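Local coordinates for protein putative alpha/beta hydrolase (Desulfitobacterium hafniense, PDB 4RPC) that is probably a serine hydrolase of the alpha/beta hydrolase superfamily, its natural substrate not established, at residues N115-G127 with V205-F219. Residues are numbered along the deposited sequence; the frame is centred on the assembly and turned at random.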
ATOM      1  N   ASN A 115      14.084   4.781  -0.511  1.00 22.58           N
ATOM      2  CA  ASN A 115      13.307   4.770   0.711  1.00 21.69           C
ATOM      3  C   ASN A 115      12.007   4.040   0.494  1.00 20.53           C
ATOM      4  O   ASN A 115      11.311   4.274  -0.521  1.00 19.61           O
ATOM      5  CB  ASN A 115      12.937   6.200   1.140  1.00 22.40           C
ATOM      6  CG  ASN A 115      14.137   7.041   1.607  1.00 24.31           C
ATOM      7  OD1 ASN A 115      14.469   7.056   2.802  1.00 26.18           O
ATOM      8  ND2 ASN A 115      14.713   7.807   0.697  1.00 24.28           N
ATOM      9  N   LEU A 116      11.606   3.241   1.469  1.00 21.38           N
ATOM     10  CA  LEU A 116      10.316   2.571   1.434  1.00 19.57           C
ATOM     11  C   LEU A 116       9.562   3.137   2.584  1.00 20.43           C
ATOM     12  O   LEU A 116      10.121   3.217   3.681  1.00 21.19           O
ATOM     13  CB  LEU A 116      10.455   1.081   1.616  1.00 20.19           C
ATOM     14  CG  LEU A 116      11.011   0.287   0.479  1.00 20.61           C
ATOM     15  CD1 LEU A 116      11.179  -1.135   0.943  1.00 22.22           C
ATOM     16  CD2 LEU A 116      10.101   0.339  -0.703  1.00 20.91           C
ATOM     17  N   LEU A 117       8.318   3.589   2.336  1.00 19.52           N
ATOM     18  CA  LEU A 117       7.414   3.955   3.420  1.00 20.59           C
ATOM     19  C   LEU A 117       6.274   2.980   3.401  1.00 18.92           C
ATOM     20  O   LEU A 117       5.470   2.967   2.433  1.00 18.08           O
ATOM     21  CB  LEU A 117       6.853   5.342   3.227  1.00 22.40           C
ATOM     22  CG  LEU A 117       7.725   6.529   3.596  1.00 24.78           C
ATOM     23  CD1 LEU A 117       8.894   6.647   2.668  1.00 24.71           C
ATOM     24  CD2 LEU A 117       6.915   7.821   3.674  1.00 26.92           C
ATOM     25  N   LEU A 118       6.167   2.199   4.444  1.00 18.47           N
ATOM     26  CA  LEU A 118       5.263   1.091   4.427  1.00 18.55           C
ATOM     27  C   LEU A 118       4.205   1.298   5.443  1.00 20.67           C
ATOM     28  O   LEU A 118       4.502   1.363   6.636  1.00 20.20           O
ATOM     29  CB  LEU A 118       6.036  -0.204   4.680  1.00 18.45           C
ATOM     30  CG  LEU A 118       7.228  -0.424   3.785  1.00 17.72           C
ATOM     31  CD1 LEU A 118       8.045  -1.647   4.219  1.00 18.68           C
ATOM     32  CD2 LEU A 118       6.776  -0.572   2.324  1.00 17.13           C
ATOM     33  N   ASP A 119       2.962   1.424   4.973  1.00 21.84           N
ATOM     34  CA  ASP A 119       1.843   1.740   5.845  1.00 25.47           C
ATOM     35  C   ASP A 119       0.926   0.528   5.838  1.00 26.54           C
ATOM     36  O   ASP A 119       0.358   0.225   4.800  1.00 26.14           O
ATOM     37  CB  ASP A 119       1.151   3.029   5.290  1.00 28.85           C
ATOM     38  CG  ASP A 119       0.144   3.733   6.277  1.00 33.88           C
ATOM     39  OD1 ASP A 119      -0.227   3.164   7.352  1.00 38.51           O
ATOM     40  OD2 ASP A 119      -0.305   4.895   5.947  1.00 33.85           O
ATOM     41  N   GLY A 120       0.770  -0.169   6.976  1.00 27.28           N
ATOM     42  CA  GLY A 120      -0.159  -1.296   7.098  1.00 27.46           C
ATOM     43  C   GLY A 120       0.106  -2.504   6.217  1.00 27.75           C
ATOM     44  O   GLY A 120      -0.825  -3.187   5.744  1.00 27.75           O
ATOM     45  N   GLY A 121       1.376  -2.808   6.065  1.00 26.82           N
ATOM     46  CA  GLY A 121       1.820  -3.959   5.332  1.00 27.07           C
ATOM     47  C   GLY A 121       1.611  -5.208   6.134  1.00 29.59           C
ATOM     48  O   GLY A 121       1.667  -5.173   7.378  1.00 30.31           O
ATOM     49  N   GLN A 122       1.351  -6.291   5.410  1.00 29.72           N
ATOM     50  CA  GLN A 122       1.038  -7.597   5.966  1.00 33.22           C
ATOM     51  C   GLN A 122       1.843  -8.535   5.066  1.00 30.87           C
ATOM     52  O   GLN A 122       1.690  -8.477   3.875  1.00 27.39           O
ATOM     53  CB  GLN A 122      -0.510  -7.853   5.922  1.00 39.08           C
ATOM     54  CG  GLN A 122      -1.227  -8.010   4.524  1.00 45.62           C
ATOM     55  CD  GLN A 122      -1.719  -6.691   3.755  1.00 49.59           C
ATOM     56  OE1 GLN A 122      -1.792  -6.678   2.488  1.00 42.62           O
ATOM     57  NE2 GLN A 122      -2.069  -5.599   4.516  1.00 49.53           N
ATOM     58  N   TYR A 123       2.776  -9.318   5.612  1.00 32.81           N
ATOM     59  CA  TYR A 123       3.738 -10.053   4.755  1.00 34.06           C
ATOM     60  C   TYR A 123       3.918 -11.523   5.111  1.00 37.78           C
ATOM     61  O   TYR A 123       4.880 -12.165   4.676  1.00 39.92           O
ATOM     62  CB  TYR A 123       5.114  -9.390   4.777  1.00 33.58           C
ATOM     63  CG  TYR A 123       5.092  -7.888   4.707  1.00 31.94           C
ATOM     64  CD1 TYR A 123       5.115  -7.199   3.461  1.00 30.35           C
ATOM     65  CD2 TYR A 123       5.070  -7.141   5.867  1.00 32.29           C
ATOM     66  CE1 TYR A 123       5.104  -5.810   3.395  1.00 27.46           C
ATOM     67  CE2 TYR A 123       5.021  -5.751   5.797  1.00 32.05           C
ATOM     68  CZ  TYR A 123       5.049  -5.101   4.558  1.00 29.05           C
ATOM     69  OH  TYR A 123       5.029  -3.725   4.557  1.00 29.44           O
ATOM     70  N   GLU A 124       2.970 -12.065   5.836  1.00 39.91           N
ATOM     71  CA  GLU A 124       3.110 -13.406   6.413  1.00 46.26           C
ATOM     72  C   GLU A 124       3.137 -14.529   5.344  1.00 45.87           C
ATOM     73  O   GLU A 124       4.071 -15.372   5.291  1.00 47.40           O
ATOM     74  CB  GLU A 124       1.960 -13.631   7.387  1.00 50.78           C
ATOM     75  CG  GLU A 124       1.956 -14.984   8.061  1.00 60.79           C
ATOM     76  CD  GLU A 124       3.107 -15.127   9.037  1.00 68.05           C
ATOM     77  OE1 GLU A 124       3.026 -14.568  10.166  1.00 73.06           O
ATOM     78  OE2 GLU A 124       4.099 -15.784   8.663  1.00 71.44           O
ATOM     79  N   GLY A 125       2.108 -14.563   4.521  1.00 29.52           N
ATOM     80  CA  GLY A 125       1.946 -15.612   3.556  1.00 29.71           C
ATOM     81  C   GLY A 125       1.085 -16.743   4.070  1.00 28.76           C
ATOM     82  O   GLY A 125       1.564 -17.622   4.704  1.00 28.86           O
HETATM   83  N   MSE A 126      -0.194 -16.712   3.780  1.00 27.79           N
HETATM   84  CA  MSE A 126      -1.132 -17.605   4.381  1.00 29.21           C
HETATM   85  C   MSE A 126      -1.300 -18.962   3.761  1.00 28.74           C
HETATM   86  O   MSE A 126      -2.114 -19.702   4.247  1.00 28.77           O
HETATM   87  CB  MSE A 126      -2.509 -17.031   4.322  1.00 30.85           C
HETATM   88  CG  MSE A 126      -2.593 -15.551   4.351  1.00 34.41           C
HETATM   89 SE   MSE A 126      -3.950 -15.163   5.636  0.67 41.99          SE
HETATM   90  CE  MSE A 126      -2.474 -15.031   6.902  1.00 35.17           C
ATOM     91  N   GLY A 127      -0.605 -19.270   2.698  1.00 28.38           N
ATOM     92  CA  GLY A 127      -0.706 -20.581   2.116  1.00 28.65           C
ATOM     93  C   GLY A 127      -2.132 -20.930   1.841  1.00 29.48           C
ATOM     94  O   GLY A 127      -2.847 -20.163   1.287  1.00 25.83           O
ATOM     95  N   VAL A 205      14.061   1.751   5.266  1.00 25.43           N
ATOM     96  CA  VAL A 205      12.680   1.412   5.481  1.00 24.63           C
ATOM     97  C   VAL A 205      12.094   2.246   6.636  1.00 25.41           C
ATOM     98  O   VAL A 205      12.574   2.205   7.802  1.00 25.73           O
ATOM     99  CB  VAL A 205      12.566  -0.079   5.834  1.00 24.87           C
ATOM    100  CG1 VAL A 205      11.138  -0.423   6.237  1.00 25.01           C
ATOM    101  CG2 VAL A 205      12.972  -0.948   4.648  1.00 24.59           C
ATOM    102  N   SER A 206      11.021   2.956   6.332  1.00 24.69           N
ATOM    103  CA  SER A 206      10.240   3.598   7.350  1.00 25.76           C
ATOM    104  C   SER A 206       8.851   2.926   7.371  1.00 25.67           C
ATOM    105  O   SER A 206       8.188   2.779   6.319  1.00 25.15           O
ATOM    106  CB  SER A 206      10.138   5.071   7.017  1.00 26.18           C
ATOM    107  OG  SER A 206      11.438   5.574   6.644  1.00 26.64           O
ATOM    108  N   VAL A 207       8.409   2.546   8.567  1.00 26.86           N
ATOM    109  CA  VAL A 207       7.100   1.954   8.803  1.00 26.61           C
ATOM    110  C   VAL A 207       6.135   2.919   9.524  1.00 28.38           C
ATOM    111  O   VAL A 207       6.426   3.412  10.650  1.00 27.89           O
ATOM    112  CB  VAL A 207       7.276   0.727   9.696  1.00 28.25           C
ATOM    113  CG1 VAL A 207       6.046  -0.192   9.631  1.00 28.31           C
ATOM    114  CG2 VAL A 207       8.510  -0.042   9.284  1.00 28.80           C
ATOM    115  N   LEU A 208       4.991   3.185   8.902  1.00 28.39           N
ATOM    116  CA  LEU A 208       3.926   3.931   9.548  1.00 30.36           C
ATOM    117  C   LEU A 208       2.960   2.928  10.208  1.00 32.58           C
ATOM    118  O   LEU A 208       2.497   1.959   9.590  1.00 33.38           O
ATOM    119  CB  LEU A 208       3.199   4.852   8.587  1.00 29.92           C
ATOM    120  CG  LEU A 208       3.979   5.460   7.437  1.00 30.33           C
ATOM    121  CD1 LEU A 208       3.414   6.816   7.057  1.00 31.10           C
ATOM    122  CD2 LEU A 208       5.473   5.556   7.581  1.00 31.25           C
ATOM    123  N   ILE A 209       2.697   3.169  11.484  1.00 34.25           N
ATOM    124  CA  ILE A 209       1.864   2.317  12.311  1.00 34.74           C
ATOM    125  C   ILE A 209       0.800   3.187  13.009  1.00 34.26           C
ATOM    126  O   ILE A 209       1.132   4.185  13.625  1.00 32.73           O
ATOM    127  CB  ILE A 209       2.727   1.613  13.398  1.00 37.43           C
ATOM    128  CG1 ILE A 209       3.819   0.725  12.762  1.00 36.85           C
ATOM    129  CG2 ILE A 209       1.829   0.800  14.331  1.00 38.24           C
ATOM    130  CD1 ILE A 209       4.837   0.167  13.728  1.00 38.05           C
ATOM    131  N   GLY A 210      -0.467   2.806  12.867  1.00 34.26           N
ATOM    132  CA  GLY A 210      -1.551   3.382  13.639  1.00 35.51           C
ATOM    133  C   GLY A 210      -1.577   2.739  15.012  1.00 37.66           C
ATOM    134  O   GLY A 210      -1.620   1.512  15.126  1.00 40.70           O
ATOM    135  N   GLY A 211      -1.588   3.560  16.052  1.00 37.20           N
ATOM    136  CA  GLY A 211      -1.610   3.065  17.422  1.00 37.93           C
ATOM    137  C   GLY A 211      -2.788   2.193  17.819  1.00 36.86           C
ATOM    138  O   GLY A 211      -2.719   1.480  18.780  1.00 36.71           O
ATOM    139  N   ASN A 212      -3.903   2.286  17.131  1.00 36.99           N
ATOM    140  CA  ASN A 212      -5.031   1.395  17.435  1.00 37.33           C
ATOM    141  C   ASN A 212      -4.964   0.049  16.756  1.00 37.60           C
ATOM    142  O   ASN A 212      -5.752  -0.838  17.096  1.00 37.51           O
ATOM    143  CB  ASN A 212      -6.357   2.064  17.079  1.00 36.57           C
ATOM    144  CG  ASN A 212      -6.681   3.204  17.998  1.00 37.58           C
ATOM    145  OD1 ASN A 212      -6.030   3.370  19.041  1.00 39.22           O
ATOM    146  ND2 ASN A 212      -7.695   3.986  17.636  1.00 36.77           N
ATOM    147  N   GLU A 213      -4.069  -0.095  15.768  1.00 42.52           N
ATOM    148  CA  GLU A 213      -3.834  -1.410  15.139  1.00 43.96           C
ATOM    149  C   GLU A 213      -3.228  -2.329  16.162  1.00 45.05           C
ATOM    150  O   GLU A 213      -2.064  -2.205  16.537  1.00 46.59           O
ATOM    151  CB  GLU A 213      -2.929  -1.344  13.913  1.00 45.76           C
ATOM    152  CG  GLU A 213      -3.507  -0.530  12.759  1.00 48.20           C
ATOM    153  CD  GLU A 213      -2.634  -0.575  11.500  1.00 54.66           C
ATOM    154  OE1 GLU A 213      -1.675   0.249  11.372  1.00 54.73           O
ATOM    155  OE2 GLU A 213      -2.923  -1.446  10.620  1.00 63.02           O
ATOM    156  N   ILE A 214      -4.028  -3.280  16.592  1.00 45.31           N
ATOM    157  CA  ILE A 214      -3.628  -4.237  17.629  1.00 46.66           C
ATOM    158  C   ILE A 214      -2.314  -4.959  17.317  1.00 44.73           C
ATOM    159  O   ILE A 214      -1.515  -5.165  18.194  1.00 45.34           O
ATOM    160  CB  ILE A 214      -4.806  -5.187  17.916  1.00 48.85           C
ATOM    161  CG1 ILE A 214      -5.974  -4.329  18.466  1.00 50.61           C
ATOM    162  CG2 ILE A 214      -4.390  -6.341  18.849  1.00 50.62           C
ATOM    163  CD1 ILE A 214      -7.153  -5.103  19.030  1.00 54.17           C
ATOM    164  N   TYR A 215      -2.048  -5.268  16.064  1.00 44.41           N
ATOM    165  CA  TYR A 215      -0.814  -5.969  15.722  1.00 46.57           C
ATOM    166  C   TYR A 215       0.012  -5.134  14.780  1.00 46.23           C
ATOM    167  O   TYR A 215       0.786  -5.672  13.988  1.00 49.33           O
ATOM    168  CB  TYR A 215      -1.134  -7.349  15.109  1.00 47.98           C
ATOM    169  CG  TYR A 215      -2.055  -8.150  15.993  1.00 50.53           C
ATOM    170  CD1 TYR A 215      -1.630  -8.586  17.259  1.00 54.47           C
ATOM    171  CD2 TYR A 215      -3.370  -8.440  15.594  1.00 52.18           C
ATOM    172  CE1 TYR A 215      -2.474  -9.314  18.098  1.00 57.47           C
ATOM    173  CE2 TYR A 215      -4.223  -9.165  16.416  1.00 54.76           C
ATOM    174  CZ  TYR A 215      -3.775  -9.606  17.668  1.00 58.36           C
ATOM    175  OH  TYR A 215      -4.632 -10.308  18.507  1.00 60.32           O
ATOM    176  N   GLY A 216      -0.112  -3.807  14.888  1.00 45.14           N
ATOM    177  CA  GLY A 216       0.593  -2.894  13.995  1.00 41.32           C
ATOM    178  C   GLY A 216       2.079  -3.170  13.856  1.00 39.55           C
ATOM    179  O   GLY A 216       2.637  -2.963  12.785  1.00 38.40           O
ATOM    180  N   ALA A 217       2.722  -3.675  14.905  1.00 39.71           N
ATOM    181  CA  ALA A 217       4.174  -3.919  14.881  1.00 39.67           C
ATOM    182  C   ALA A 217       4.630  -5.359  14.501  1.00 39.33           C
ATOM    183  O   ALA A 217       5.835  -5.656  14.465  1.00 38.23           O
ATOM    184  CB  ALA A 217       4.761  -3.516  16.232  1.00 41.97           C
ATOM    185  N   GLN A 218       3.689  -6.243  14.183  1.00 39.40           N
ATOM    186  CA  GLN A 218       4.004  -7.673  13.996  1.00 42.43           C
ATOM    187  C   GLN A 218       5.139  -7.917  13.013  1.00 39.11           C
ATOM    188  O   GLN A 218       5.953  -8.793  13.214  1.00 38.48           O
ATOM    189  CB  GLN A 218       2.748  -8.374  13.470  1.00 47.16           C
ATOM    190  CG  GLN A 218       2.839  -9.881  13.172  1.00 51.74           C
ATOM    191  CD  GLN A 218       1.514 -10.411  12.611  1.00 53.55           C
ATOM    192  OE1 GLN A 218       0.500  -9.706  12.635  1.00 56.70           O
ATOM    193  NE2 GLN A 218       1.516 -11.636  12.097  1.00 53.46           N
ATOM    194  N   PHE A 219       5.209  -7.109  11.953  1.00 36.45           N
ATOM    195  CA  PHE A 219       6.165  -7.359  10.871  1.00 35.69           C
ATOM    196  C   PHE A 219       7.471  -6.552  10.926  1.00 35.92           C
ATOM    197  O   PHE A 219       8.379  -6.703  10.082  1.00 36.86           O
ATOM    198  CB  PHE A 219       5.439  -7.254   9.537  1.00 34.01           C
ATOM    199  CG  PHE A 219       4.317  -8.255   9.403  1.00 34.55           C
ATOM    200  CD1 PHE A 219       4.597  -9.603   9.225  1.00 36.61           C
ATOM    201  CD2 PHE A 219       3.001  -7.861   9.476  1.00 34.15           C
ATOM    202  CE1 PHE A 219       3.567 -10.532   9.122  1.00 37.09           C
ATOM    203  CE2 PHE A 219       1.983  -8.781   9.371  1.00 34.55           C
ATOM    204  CZ  PHE A 219       2.264 -10.110   9.203  1.00 36.10           C
TER
HETATM  205  O   HOH W   1      12.648   5.529   4.451  1.00 23.79           O
HETATM  206  O   HOH W   2      -2.234   1.642   8.255  1.00 35.99           O
HETATM  207  O   HOH W   3       1.783  -0.718  10.178  1.00 45.89           O
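With CG beside its own backbone N in both Tyr123 (chi1 -42°) and Phe219 (chi1 -60°), the two rings come together. The edge of Tyr123 points at the face of Phe219 in an offset edge-to-face pair, planes 88° apart. Phe219 CB sits at the Tyr123 edge, near the ring plane and 3.7 Å from Tyr123 CD2. The same Phe219 ring lies over the backbone: Tyr123 N is over the centre of one face, 3.6 Å above the plane, and Gln218 CG is over the opposite face. Along the ring's far rim, Phe219 CE1 comes 3.9 Å from Glu124 CB. Cutting this ring back to an alanine is likely to leave the Tyr123 edge without its aromatic partner and open a gap beside the 121-124 backbone.

Upstream, strands 115-119 and 205-210 run parallel. Ser206 bonds to the residues flanking Leu117: its N reaches Leu116 O at 2.8 Å, almost straight, and its O accepts from Leu118 N; Leu208 N then bonds to Leu118 O. Leu118 CD1 packs on Val205 CG1 at 3.9 Å, facing helix 97-108, while Leu117 and Leu208 face helix 249-259.

Beyond the strands, Gln122 NE2 bonds Ser96 OG, the probable nucleophile on an apparent nucleophile elbow. Glu213 OE1 accepts from Gly210 N through its anti lone pair and OE2 bonds His241 ND1, consistent with a Ser96-His241-Glu213 triad whose acid is carried by the loop after strand 205-210.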